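Local coordinates for probable ATP-dependent kinase TDA10 (Saccharomyces cerevisiae, PDB 1ODF), which is probably an ATP-dependent kinase, whose substrate is not yet known, at residues V208-N213 and N280-K285; R261-G266 and T270-I275; T7-T12 and I49-H54. All blocks are in the same frame, centred on the assembly; numbering follows the deposited sequence. Where two conformers were deposited one is given.

Interaction 1 (V208-N213 and N280-K285)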
loop_
_atom_site.group_PDB
_atom_site.type_symbol
_atom_site.label_atom_id
_atom_site.label_comp_id
_atom_site.label_asym_id
_atom_site.label_seq_id
_atom_site.Cartn_x
_atom_site.Cartn_y
_atom_site.Cartn_z
ATOM N N VAL A 208 -3.307 10.002 1.574
ATOM C CA VAL A 208 -1.919 10.060 1.162
ATOM C C VAL A 208 -1.029 10.733 2.186
ATOM O O VAL A 208 -1.319 11.838 2.659
ATOM C CB VAL A 208 -1.774 10.801 -0.193
ATOM C CG1 VAL A 208 -0.285 10.961 -0.553
ATOM C CG2 VAL A 208 -2.504 10.025 -1.286
ATOM N N PHE A 209 0.054 10.040 2.522
ATOM C CA PHE A 209 1.046 10.525 3.472
ATOM C C PHE A 209 2.309 10.858 2.693
ATOM O O PHE A 209 2.839 10.004 1.968
ATOM C CB PHE A 209 1.426 9.430 4.486
ATOM C CG PHE A 209 0.454 9.250 5.630
ATOM C CD1 PHE A 209 -0.915 9.434 5.459
ATOM C CD2 PHE A 209 0.918 8.849 6.880
ATOM C CE1 PHE A 209 -1.802 9.220 6.518
ATOM C CE2 PHE A 209 0.042 8.632 7.941
ATOM C CZ PHE A 209 -1.322 8.818 7.758
ATOM N N THR A 210 2.780 12.094 2.812
ATOM C CA THR A 210 4.035 12.456 2.181
ATOM C C THR A 210 4.875 13.142 3.271
ATOM O O THR A 210 4.369 13.435 4.357
ATOM C CB THR A 210 3.845 13.383 0.958
ATOM O OG1 THR A 210 5.050 13.372 0.183
ATOM C CG2 THR A 210 3.541 14.812 1.388
ATOM N N THR A 211 6.153 13.382 3.002
ATOM C CA THR A 211 7.010 14.008 4.001
ATOM C C THR A 211 7.862 15.114 3.383
ATOM O O THR A 211 7.915 15.238 2.161
ATOM C CB THR A 211 7.909 12.935 4.677
ATOM O OG1 THR A 211 8.671 13.535 5.731
ATOM C CG2 THR A 211 8.840 12.293 3.662
ATOM N N ASP A 212 8.508 15.923 4.222
ATOM C CA ASP A 212 9.350 17.026 3.746
ATOM C C ASP A 212 10.666 16.546 3.141
ATOM O O ASP A 212 11.261 17.220 2.302
ATOM C CB ASP A 212 9.643 18.002 4.889
ATOM C CG ASP A 212 10.141 17.302 6.139
ATOM O OD1 ASP A 212 11.047 16.453 6.021
ATOM O OD2 ASP A 212 9.629 17.601 7.238
ATOM N N ASN A 213 11.134 15.384 3.578
ATOM C CA ASN A 213 12.371 14.831 3.037
ATOM C C ASN A 213 12.246 13.321 2.934
ATOM O O ASN A 213 12.006 12.639 3.932
ATOM C CB ASN A 213 13.566 15.206 3.916
ATOM C CG ASN A 213 14.873 14.656 3.379
ATOM O OD1 ASN A 213 15.188 14.809 2.194
ATOM N ND2 ASN A 213 15.647 14.018 4.250
ATOM N N ASN A 280 5.023 14.494 12.464
ATOM C CA ASN A 280 4.179 15.649 12.761
ATOM C C ASN A 280 3.650 16.269 11.466
ATOM O O ASN A 280 4.398 16.449 10.503
ATOM C CB ASN A 280 4.963 16.717 13.536
ATOM C CG ASN A 280 5.189 16.345 14.993
ATOM O OD1 ASN A 280 4.238 16.093 15.742
ATOM N ND2 ASN A 280 6.454 16.322 15.407
ATOM N N VAL A 281 2.364 16.608 11.463
ATOM C CA VAL A 281 1.717 17.205 10.298
ATOM C C VAL A 281 2.031 18.693 10.139
ATOM O O VAL A 281 1.763 19.491 11.037
ATOM C CB VAL A 281 0.186 17.062 10.387
ATOM C CG1 VAL A 281 -0.470 17.710 9.176
ATOM C CG2 VAL A 281 -0.195 15.596 10.492
ATOM N N TYR A 282 2.593 19.066 8.993
ATOM C CA TYR A 282 2.905 20.464 8.731
ATOM C C TYR A 282 1.925 21.061 7.713
ATOM O O TYR A 282 1.782 22.285 7.622
ATOM C CB TYR A 282 4.355 20.610 8.250
ATOM C CG TYR A 282 4.720 19.772 7.043
ATOM C CD1 TYR A 282 4.364 20.173 5.750
ATOM C CD2 TYR A 282 5.431 18.575 7.193
ATOM C CE1 TYR A 282 4.714 19.399 4.633
ATOM C CE2 TYR A 282 5.782 17.800 6.094
ATOM C CZ TYR A 282 5.424 18.213 4.815
ATOM O OH TYR A 282 5.780 17.440 3.729
ATOM N N SER A 283 1.246 20.199 6.955
ATOM C CA SER A 283 0.268 20.665 5.973
ATOM C C SER A 283 -0.753 19.595 5.598
ATOM O O SER A 283 -0.475 18.390 5.637
ATOM C CB SER A 283 0.954 21.175 4.694
ATOM O OG SER A 283 1.086 20.148 3.724
ATOM N N THR A 284 -1.938 20.063 5.221
ATOM C CA THR A 284 -3.031 19.193 4.836
ATOM C C THR A 284 -3.758 19.746 3.620
ATOM O O THR A 284 -3.803 20.959 3.412
ATOM C CB THR A 284 -4.020 19.040 6.004
ATOM O OG1 THR A 284 -3.472 18.127 6.964
ATOM C CG2 THR A 284 -5.352 18.521 5.528
ATOM N N LYS A 285 -4.312 18.848 2.811
ATOM C CA LYS A 285 -5.061 19.245 1.629
ATOM C C LYS A 285 -6.065 18.162 1.216
ATOM O O LYS A 285 -5.745 16.967 1.159
ATOM C CB LYS A 285 -4.102 19.548 0.474
ATOM C CG LYS A 285 -4.733 20.306 -0.685
ATOM C CD LYS A 285 -3.675 20.745 -1.693
ATOM C CE LYS A 285 -4.271 21.628 -2.800
ATOM N NZ LYS A 285 -5.290 20.916 -3.635
#
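The Tyr282 ring has the backbone of Gly274 and Ile275 against one face, and meets Thr211 at its hydroxyl edge, near the ring plane, while Asp212 comes in obliquely from the side away from Gly274. The contact sits at the surface end of the mixed sheet of this P-loop kinase fold, where Tyr282 of edge strand 281-287 reaches across strand 269-275 to the end of strand 204-211. The two strands are not sheet neighbours: the CA atoms of Thr211 and Val281 are 8.8 Å apart. Tyr282 CG stands between the backbone N and the carbonyl carbon (chi1 55°), a turn that lays the ring over the middle strand. The Asp212 carboxylate is inclined only 20° to the ring, with OD2 4.0 Å from Tyr282 CE2. No hydrogen bond joins the segments; Asp212 N lies 3.2 Å from Tyr282 OH but at a poor angle, so the phenol rests on the chain by van der Waals contact. Thr211 turns CB away from Tyr282; its side chain is about 5 Å from that of Pro39 in the predicted ATP site, and OG1 hydrogen-bonds to Ile275 O. At the ring's far end, Tyr282 OH is 3.1 Å from the carbonyl carbon of Thr211.

Interaction 2 (R261-G266 and T270-I275)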
loop_
_atom_site.group_PDB
_atom_site.type_symbol
_atom_site.label_atom_id
_atom_site.label_comp_id
_atom_site.label_asym_id
_atom_site.label_seq_id
_atom_site.Cartn_x
_atom_site.Cartn_y
_atom_site.Cartn_z
ATOM N N ARG A 261 1.421 14.840 -6.033
ATOM C CA ARG A 261 0.984 16.117 -6.599
ATOM C C ARG A 261 -0.350 16.004 -7.332
ATOM O O ARG A 261 -1.157 16.927 -7.301
ATOM C CB ARG A 261 2.068 16.662 -7.547
ATOM C CG ARG A 261 2.031 18.182 -7.765
ATOM C CD ARG A 261 3.219 18.656 -8.610
ATOM N NE ARG A 261 4.512 18.420 -7.952
ATOM C CZ ARG A 261 4.999 19.159 -6.954
ATOM N NH1 ARG A 261 4.308 20.196 -6.489
ATOM N NH2 ARG A 261 6.169 18.854 -6.411
ATOM N N SER A 262 -0.576 14.864 -7.976
ATOM C CA SER A 262 -1.802 14.616 -8.726
ATOM C C SER A 262 -3.050 14.576 -7.846
ATOM O O SER A 262 -4.152 14.855 -8.318
ATOM C CB SER A 262 -1.696 13.294 -9.481
ATOM O OG SER A 262 -1.989 12.201 -8.621
ATOM N N GLU A 263 -2.885 14.211 -6.576
ATOM C CA GLU A 263 -4.010 14.145 -5.648
ATOM C C GLU A 263 -5.169 13.327 -6.222
ATOM O O GLU A 263 -6.321 13.780 -6.244
ATOM C CB GLU A 263 -4.509 15.552 -5.330
ATOM C CG GLU A 263 -3.553 16.403 -4.526
ATOM C CD GLU A 263 -4.142 17.765 -4.223
ATOM O OE1 GLU A 263 -4.125 18.642 -5.113
ATOM O OE2 GLU A 263 -4.647 17.960 -3.099
ATOM N N SER A 264 -4.879 12.122 -6.685
ATOM C CA SER A 264 -5.945 11.328 -7.253
ATOM C C SER A 264 -5.901 9.846 -6.917
ATOM O O SER A 264 -6.383 9.025 -7.693
ATOM C CB SER A 264 -5.985 11.516 -8.773
ATOM O OG SER A 264 -4.822 10.994 -9.377
ATOM N N LEU A 265 -5.307 9.503 -5.778
ATOM C CA LEU A 265 -5.275 8.109 -5.357
ATOM C C LEU A 265 -6.746 7.691 -5.235
ATOM O O LEU A 265 -7.125 6.582 -5.602
ATOM C CB LEU A 265 -4.569 7.963 -4.003
ATOM C CG LEU A 265 -4.687 6.586 -3.337
ATOM C CD1 LEU A 265 -4.084 5.513 -4.239
ATOM C CD2 LEU A 265 -3.997 6.608 -1.980
ATOM N N GLY A 266 -7.566 8.607 -4.724
ATOM C CA GLY A 266 -8.986 8.341 -4.580
ATOM C C GLY A 266 -9.750 8.883 -5.777
ATOM O O GLY A 266 -9.487 10.003 -6.234
ATOM N N THR A 270 -9.541 12.817 -2.154
ATOM C CA THR A 270 -8.260 12.418 -1.597
ATOM C C THR A 270 -7.780 13.398 -0.538
ATOM O O THR A 270 -7.864 14.621 -0.708
ATOM C CB THR A 270 -7.159 12.315 -2.683
ATOM O OG1 THR A 270 -7.510 11.306 -3.641
ATOM C CG2 THR A 270 -5.821 11.934 -2.047
ATOM N N LEU A 271 -7.296 12.844 0.566
ATOM C CA LEU A 271 -6.751 13.635 1.654
ATOM C C LEU A 271 -5.239 13.440 1.626
ATOM O O LEU A 271 -4.760 12.307 1.692
ATOM C CB LEU A 271 -7.301 13.162 3.004
ATOM C CG LEU A 271 -6.565 13.673 4.258
ATOM C CD1 LEU A 271 -6.769 15.164 4.405
ATOM C CD2 LEU A 271 -7.084 12.946 5.503
ATOM N N THR A 272 -4.490 14.533 1.505
ATOM C CA THR A 272 -3.034 14.441 1.499
ATOM C C THR A 272 -2.490 15.082 2.775
ATOM O O THR A 272 -2.857 16.205 3.136
ATOM C CB THR A 272 -2.395 15.141 0.260
ATOM O OG1 THR A 272 -2.843 14.510 -0.950
ATOM C CG2 THR A 272 -0.875 15.045 0.327
ATOM N N LEU A 273 -1.624 14.347 3.463
ATOM C CA LEU A 273 -1.028 14.814 4.705
ATOM C C LEU A 273 0.486 14.863 4.593
ATOM O O LEU A 273 1.126 13.872 4.219
ATOM C CB LEU A 273 -1.394 13.881 5.861
ATOM C CG LEU A 273 -2.855 13.605 6.217
ATOM C CD1 LEU A 273 -2.894 12.671 7.410
ATOM C CD2 LEU A 273 -3.576 14.897 6.541
ATOM N N GLY A 274 1.051 16.023 4.911
ATOM C CA GLY A 274 2.492 16.174 4.870
ATOM C C GLY A 274 3.010 16.046 6.287
ATOM O O GLY A 274 2.571 16.784 7.165
ATOM N N ILE A 275 3.926 15.111 6.524
ATOM C CA ILE A 275 4.460 14.925 7.872
ATOM C C ILE A 275 5.976 15.009 7.906
ATOM O O ILE A 275 6.646 14.724 6.914
ATOM C CB ILE A 275 4.037 13.569 8.474
ATOM C CG1 ILE A 275 4.793 12.427 7.787
ATOM C CG2 ILE A 275 2.542 13.387 8.321
ATOM C CD1 ILE A 275 4.527 11.060 8.398
HETATM O O HOH W 1 -9.220 12.509 -5.360
HETATM O O HOH W 2 -5.117 15.598 -1.650
#
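One direct hydrogen bond crosses between 261-266 and 270-275: Gly266 N donates to Thr270 OG1 at 2.9 Å, with an N-H...O angle of 149°. Thr270 OG1 lies anti to the carbonyl carbon (chi1 -62°), which turns the hydroxyl into the loop. Gly266 leaves room for this: a CB there would lie about 3.1 Å from Thr270 OG1, a tight fit.

Water carries most of the remaining polar contact. The same Thr270 hydroxyl donates to a water 2.7 Å from OG1, and that water passes its own protons to Gly266 O at 2.7 Å and, at longer range, to Glu263 O. Thr270 OG1 thus takes one proton and gives another, and the loop carbonyls are tied to the strand through it. A second water, 2.6 Å from Thr272 OG1, also lies within hydrogen-bonding distance of Glu263 OE2 and Thr270 O.

Van der Waals contact is thin: the Glu263 and Thr272 side chains cross at about a right angle, Glu263 CG 4.1 Å from Thr272 OG1; Thr270 CB lies 3.9 Å from Glu263 O.

Outside the pair, Glu263 OE1 forms a salt bridge with Lys285, and Glu263 O accepts a hydrogen bond from Arg287, both on edge strand 281-287.

Glu263, with positive phi (51°), is where the chain leaves helix 249-262 and begins the loop into strand 269-275. The contact therefore closes the helix-to-strand connection of this alpha/beta fold. Leu265 packs on Val208 and Phe259, while strand 269-275 runs between 204-211 and 281-287, with Leu271 and Leu273 turned to helix 8-24.

Interaction 3 (T7-T12 and I49-H54)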
loop_
_atom_site.group_PDB
_atom_site.type_symbol
_atom_site.label_atom_id
_atom_site.label_comp_id
_atom_site.label_asym_id
_atom_site.label_seq_id
_atom_site.Cartn_x
_atom_site.Cartn_y
_atom_site.Cartn_z
ATOM N N THR A 7 -3.597 15.046 15.095
ATOM C CA THR A 7 -2.718 14.022 14.538
ATOM C C THR A 7 -3.230 13.579 13.170
ATOM O O THR A 7 -4.303 13.993 12.735
ATOM C CB THR A 7 -2.688 12.779 15.441
ATOM O OG1 THR A 7 -4.017 12.248 15.541
ATOM C CG2 THR A 7 -2.185 13.134 16.836
ATOM N N VAL A 8 -2.460 12.729 12.503
ATOM C CA VAL A 8 -2.862 12.224 11.198
ATOM C C VAL A 8 -4.218 11.546 11.345
ATOM O O VAL A 8 -5.073 11.653 10.470
ATOM C CB VAL A 8 -1.844 11.204 10.650
ATOM C CG1 VAL A 8 -0.498 11.865 10.451
ATOM C CG2 VAL A 8 -1.712 10.045 11.603
ATOM N N LEU A 9 -4.409 10.867 12.473
ATOM C CA LEU A 9 -5.653 10.166 12.770
ATOM C C LEU A 9 -6.825 11.152 12.819
ATOM O O LEU A 9 -7.893 10.902 12.255
ATOM C CB LEU A 9 -5.545 9.469 14.123
ATOM C CG LEU A 9 -6.134 8.065 14.309
ATOM C CD1 LEU A 9 -6.479 7.901 15.789
ATOM C CD2 LEU A 9 -7.374 7.842 13.465
ATOM N N ASP A 10 -6.615 12.263 13.520
ATOM C CA ASP A 10 -7.628 13.295 13.658
ATOM C C ASP A 10 -8.097 13.775 12.288
ATOM O O ASP A 10 -9.298 13.871 12.027
ATOM C CB ASP A 10 -7.054 14.475 14.445
ATOM C CG ASP A 10 -6.812 14.143 15.911
ATOM O OD1 ASP A 10 -6.091 14.919 16.571
ATOM O OD2 ASP A 10 -7.347 13.123 16.407
ATOM N N TYR A 11 -7.142 14.072 11.414
ATOM C CA TYR A 11 -7.473 14.540 10.084
ATOM C C TYR A 11 -8.144 13.452 9.261
ATOM O O TYR A 11 -9.114 13.708 8.548
ATOM C CB TYR A 11 -6.219 15.024 9.362
ATOM C CG TYR A 11 -5.717 16.354 9.862
ATOM C CD1 TYR A 11 -4.538 16.447 10.602
ATOM C CD2 TYR A 11 -6.426 17.526 9.598
ATOM C CE1 TYR A 11 -4.076 17.672 11.064
ATOM C CE2 TYR A 11 -5.976 18.755 10.055
ATOM C CZ TYR A 11 -4.800 18.822 10.787
ATOM O OH TYR A 11 -4.352 20.045 11.238
ATOM N N THR A 12 -7.624 12.236 9.367
ATOM C CA THR A 12 -8.172 11.124 8.611
ATOM C C THR A 12 -9.632 10.816 8.975
ATOM O O THR A 12 -10.463 10.630 8.085
ATOM C CB THR A 12 -7.304 9.868 8.792
ATOM O OG1 THR A 12 -5.965 10.150 8.351
ATOM C CG2 THR A 12 -7.864 8.715 7.977
ATOM N N ILE A 49 -5.187 0.683 10.156
ATOM C CA ILE A 49 -5.740 -0.269 11.112
ATOM C C ILE A 49 -6.705 0.441 12.070
ATOM O O ILE A 49 -7.774 -0.094 12.398
ATOM C CB ILE A 49 -4.609 -0.970 11.924
ATOM C CG1 ILE A 49 -3.852 -1.951 11.027
ATOM C CG2 ILE A 49 -5.187 -1.726 13.105
ATOM C CD1 ILE A 49 -4.697 -3.129 10.547
ATOM N N GLN A 50 -6.327 1.639 12.511
ATOM C CA GLN A 50 -7.176 2.413 13.406
ATOM C C GLN A 50 -8.502 2.749 12.727
ATOM O O GLN A 50 -9.562 2.708 13.348
ATOM C CB GLN A 50 -6.485 3.714 13.815
ATOM C CG GLN A 50 -5.351 3.551 14.807
ATOM C CD GLN A 50 -4.724 4.884 15.171
ATOM O OE1 GLN A 50 -4.068 5.516 14.344
ATOM N NE2 GLN A 50 -4.929 5.320 16.406
ATOM N N ILE A 51 -8.435 3.085 11.446
ATOM C CA ILE A 51 -9.631 3.439 10.699
ATOM C C ILE A 51 -10.521 2.195 10.570
ATOM O O ILE A 51 -11.746 2.279 10.716
ATOM C CB ILE A 51 -9.267 4.004 9.306
ATOM C CG1 ILE A 51 -8.620 5.383 9.474
ATOM C CG2 ILE A 51 -10.497 4.119 8.439
ATOM C CD1 ILE A 51 -9.455 6.351 10.298
ATOM N N TYR A 52 -9.898 1.045 10.308
ATOM C CA TYR A 52 -10.628 -0.210 10.194
ATOM C C TYR A 52 -11.473 -0.362 11.451
ATOM O O TYR A 52 -12.689 -0.519 11.377
ATOM C CB TYR A 52 -9.659 -1.389 10.102
ATOM C CG TYR A 52 -10.322 -2.755 9.996
ATOM C CD1 TYR A 52 -9.876 -3.823 10.771
ATOM C CD2 TYR A 52 -11.359 -2.989 9.091
ATOM C CE1 TYR A 52 -10.442 -5.095 10.651
ATOM C CE2 TYR A 52 -11.932 -4.258 8.958
ATOM C CZ TYR A 52 -11.464 -5.308 9.744
ATOM O OH TYR A 52 -12.005 -6.568 9.621
ATOM N N ASN A 53 -10.825 -0.298 12.609
ATOM C CA ASN A 53 -11.535 -0.435 13.872
ATOM C C ASN A 53 -12.603 0.631 14.044
ATOM O O ASN A 53 -13.710 0.341 14.500
ATOM C CB ASN A 53 -10.557 -0.388 15.049
ATOM C CG ASN A 53 -9.659 -1.614 15.105
ATOM O OD1 ASN A 53 -10.113 -2.739 14.897
ATOM N ND2 ASN A 53 -8.380 -1.401 15.395
ATOM N N HIS A 54 -12.262 1.861 13.678
ATOM C CA HIS A 54 -13.187 2.987 13.772
ATOM C C HIS A 54 -14.492 2.662 13.035
ATOM O O HIS A 54 -15.582 2.837 13.575
ATOM C CB HIS A 54 -12.525 4.229 13.162
ATOM C CG HIS A 54 -13.381 5.461 13.172
ATOM N ND1 HIS A 54 -13.685 6.154 14.326
ATOM C CD2 HIS A 54 -13.947 6.159 12.158
ATOM C CE1 HIS A 54 -14.394 7.225 14.020
ATOM N NE2 HIS A 54 -14.567 7.253 12.711
#
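An apolar branch set against an amide is the odd feature here: Leu9 CG and CD1 approach the Gln50 side-chain amide obliquely from one side of its plane. In the conformer given, Leu9 CG is 3.6 Å from Gln50 CD; as Gln50 has two conformers, this close fit is doubtful in detail. The pair joins the first turn of helix 8-24 to helix 44-59, which follows the predicted P-loop in this kinase fold; the short segments' axes pass 11.0 Å apart and cross at -45°. The deeper part is hydrocarbon. Ile51 CD1 lies 4.1 Å from Leu9 CD2 and 3.7 Å from Thr12 CG2, with Ile13 and Leu16 continuing this cover along helix 8-24. Cutting Leu9 back to an alanine would probably leave a gap beside Ile51 CD1 where CD2 now touches it, and take away the cover Leu9 gives the Gln50 amide. The helix start is fixed by a capping box: Asp10 N donates to Thr7 OG1 and Thr7 N to Asp10 OD1, the latter meeting the carboxylate from above its plane. Thr12 serves both sides. With CG2 anti to the backbone N (chi1 of OG1 -59°), the methyl faces Ile51, and OG1 donates to Val8 O at 2.7 Å, above the carbonyl plane, on the oxygen that also accepts Thr12 N.

How the interactions relate
Interactions 1 and 2 belong to one sheet and share strand 269-275: it forms one side of interaction 2 and separates the two strands that interaction 1 bridges. Along the chain, interaction 2 is nested inside the loop that interaction 1 closes. Interaction 3 closes earlier in the sequence and joins two helices, though helix 8-24 also packs on this sheet, with Val8 against Phe209, Leu273 and Val281. Chemistry follows place. Interaction 1 is a surface contact of a ring with backbone; interaction 2, partly buried, works through a threonine hydroxyl and waters; interaction 3, also partly buried, combines hydrocarbon packing with an apolar side chain against an amide, with buried Ile51 and Thr12, and the partly exposed Leu9-Gln50 pair beside them.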